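Local coordinates for phosphoribosylaminoimidazole carboxylase (Treponema denticola, PDB 5C5D), which catalyses the reversible carboxylation of 5-aminoimidazole ribonucleotide with carbon dioxide to 4-carboxy-5-aminoimidazole ribonucleotide in de novo purine biosynthesis, at residues 133-136 and 137-141. The protein carries 1 engineered substitution. Residues are numbered along the deposited sequence; the frame is centred on the assembly and turned at random. Where two conformers were deposited one is given.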
ATOM      1  N   LYS D 133      -8.857  37.743  20.362  1.00 28.90           N
ATOM      2  CA  LYS D 133      -8.152  38.660  19.466  1.00 29.43           C
ATOM      3  C   LYS D 133      -6.663  38.655  19.693  1.00 29.69           C
ATOM      4  O   LYS D 133      -5.890  38.848  18.752  1.00 30.65           O
ATOM      5  CB  LYS D 133      -8.630  40.111  19.654  1.00 36.28           C
ATOM      6  CG  LYS D 133      -9.704  40.568  18.707  1.00 45.54           C
ATOM      7  CD  LYS D 133      -9.987  42.064  18.954  1.00 53.88           C
ATOM      8  CE  LYS D 133     -10.896  42.669  17.912  1.00 60.33           C
ATOM      9  NZ  LYS D 133     -12.199  41.965  17.850  1.00 64.10           N
ATOM     10  N   GLU D 134      -6.249  38.486  20.943  1.00 28.29           N
ATOM     11  CA  GLU D 134      -4.830  38.519  21.238  1.00 32.30           C
ATOM     12  C   GLU D 134      -4.147  37.307  20.611  1.00 30.17           C
ATOM     13  O   GLU D 134      -3.058  37.420  20.047  1.00 29.74           O
ATOM     14  CB  GLU D 134      -4.588  38.572  22.743  1.00 36.58           C
ATOM     15  CG  GLU D 134      -4.986  39.909  23.340  1.00 49.42           C
ATOM     16  CD  GLU D 134      -4.643  40.032  24.805  1.00 61.08           C
ATOM     17  OE1 GLU D 134      -4.096  39.064  25.376  1.00 62.66           O
ATOM     18  OE2 GLU D 134      -4.924  41.104  25.386  1.00 69.23           O
ATOM     19  N   ILE D 135      -4.781  36.148  20.695  1.00 28.56           N
ATOM     20  CA  ILE D 135      -4.204  34.964  20.059  1.00 26.68           C
ATOM     21  C   ILE D 135      -4.264  35.122  18.526  1.00 26.84           C
ATOM     22  O   ILE D 135      -3.327  34.726  17.822  1.00 25.20           O
ATOM     23  CB  ILE D 135      -4.902  33.674  20.526  1.00 22.88           C
ATOM     24  CG1 ILE D 135      -4.564  33.426  22.006  1.00 27.23           C
ATOM     25  CG2 ILE D 135      -4.465  32.474  19.692  1.00 21.78           C
ATOM     26  CD1 ILE D 135      -5.400  32.344  22.650  1.00 26.53           C
ATOM     27  N   ALA D 136      -5.335  35.730  18.013  1.00 26.90           N
ATOM     28  CA  ALA D 136      -5.417  36.005  16.579  1.00 24.12           C
ATOM     29  C   ALA D 136      -4.252  36.884  16.095  1.00 26.12           C
ATOM     30  O   ALA D 136      -3.682  36.632  15.033  1.00 24.82           O
ATOM     31  CB  ALA D 136      -6.765  36.650  16.236  1.00 24.15           C
ATOM     32  N   ASP D 137      -3.907  37.914  16.863  1.00 25.05           N
ATOM     33  CA  ASP D 137      -2.733  38.734  16.553  1.00 28.72           C
ATOM     34  C   ASP D 137      -1.434  37.916  16.495  1.00 29.18           C
ATOM     35  O   ASP D 137      -0.588  38.105  15.603  1.00 27.37           O
ATOM     36  CB  ASP D 137      -2.585  39.860  17.595  1.00 35.97           C
ATOM     37  CG  ASP D 137      -3.672  40.907  17.483  1.00 43.30           C
ATOM     38  OD1 ASP D 137      -4.301  41.008  16.411  1.00 44.68           O
ATOM     39  OD2 ASP D 137      -3.897  41.634  18.476  1.00 45.21           O
ATOM     40  N   SER D 138      -1.279  37.015  17.453  1.00 27.80           N
ATOM     41  CA  SER D 138      -0.105  36.148  17.502  0.62 28.08           C
ATOM     42  C   SER D 138      -0.033  35.210  16.316  1.00 27.97           C
ATOM     43  O   SER D 138       1.036  34.985  15.748  1.00 28.99           O
ATOM     44  CB  SER D 138      -0.112  35.320  18.776  0.62 28.62           C
ATOM     45  OG  SER D 138       0.203  36.122  19.880  0.62 27.07           O
ATOM     46  N   VAL D 139      -1.173  34.634  15.961  1.00 22.76           N
ATOM     47  CA  VAL D 139      -1.254  33.754  14.798  1.00 24.65           C
ATOM     48  C   VAL D 139      -0.840  34.532  13.556  1.00 27.04           C
ATOM     49  O   VAL D 139      -0.109  34.021  12.707  1.00 23.49           O
ATOM     50  CB  VAL D 139      -2.678  33.182  14.583  1.00 25.36           C
ATOM     51  CG1 VAL D 139      -2.829  32.576  13.168  1.00 24.90           C
ATOM     52  CG2 VAL D 139      -3.005  32.144  15.645  1.00 25.53           C
ATOM     53  N   LYS D 140      -1.325  35.758  13.433  1.00 27.19           N
ATOM     54  CA  LYS D 140      -1.032  36.544  12.238  1.00 26.57           C
ATOM     55  C   LYS D 140       0.471  36.838  12.137  1.00 27.42           C
ATOM     56  O   LYS D 140       1.063  36.672  11.085  1.00 30.61           O
ATOM     57  CB  LYS D 140      -1.842  37.845  12.251  1.00 31.29           C
ATOM     58  CG  LYS D 140      -1.532  38.806  11.127  1.00 32.32           C
ATOM     59  CD  LYS D 140      -2.446  40.031  11.235  1.00 39.78           C
ATOM     60  CE  LYS D 140      -1.766  41.330  10.809  1.00 49.35           C
ATOM     61  NZ  LYS D 140      -1.940  41.632   9.363  1.00 52.41           N
ATOM     62  N   SER D 141       1.084  37.226  13.249  1.00 24.60           N
ATOM     63  CA  SER D 141       2.521  37.482  13.278  1.00 30.60           C
ATOM     64  C   SER D 141       3.307  36.214  12.866  1.00 30.29           C
ATOM     65  O   SER D 141       4.258  36.277  12.079  1.00 31.13           O
ATOM     66  CB  SER D 141       2.938  37.976  14.662  1.00 36.51           C
ATOM     67  OG  SER D 141       4.345  38.048  14.764  1.00 44.83           O
TER
HETATM   68  O   HOH W   1      -1.035  39.053  20.941  1.00 35.84           O
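The carbonyl oxygen of E134 is gripped twice. The backbone N of S138 donates to E134 O at 3.2 Å, and a water donates to the same E134 O at 2.7 Å. S138 has two conformers. In one of them its hydroxyl sits beside its own backbone N (chi1 -73°), which turns it back towards the preceding turn, and S138 OG lies 3.5 Å from E134 O. The water's link to S138 OG in that conformer is weak and doubtful.

Three more i to i+4 bonds continue the ladder. V139 N to I135 O is the shortest of them at 2.8 Å. D137 N reaches K133 O at 2.9 Å. K140 N bonds to A136 O at 3.0 Å. This is the regular alpha-helical pattern in the first turns of helix 133-157, the C-terminal helix of the class II PurE chain. D132, just before the helix, accepts a hydrogen bond from the backbone N of I135 through its OD1.

I135 and V139 form an apolar strip on the side facing helix 117-129. I135 CG2 and V139 CG2 lie 4.3 Å apart, a loose contact one turn along. Both side chains pack on that helix, I135 against F128 and V139 against A125 and R126. V139 also packs on K81 of a second subunit. D137 is exposed. The flat face of its carboxylate lies over K133 O, with D137 CG nearest at 3.3 Å. CG stands beside the backbone N (chi1 -69°), which brings it there. The carboxylate oxygens and K133 O are all acceptors, so no bond forms between them. K140 bends at its outer torsions, and its NZ forms a salt bridge with E144.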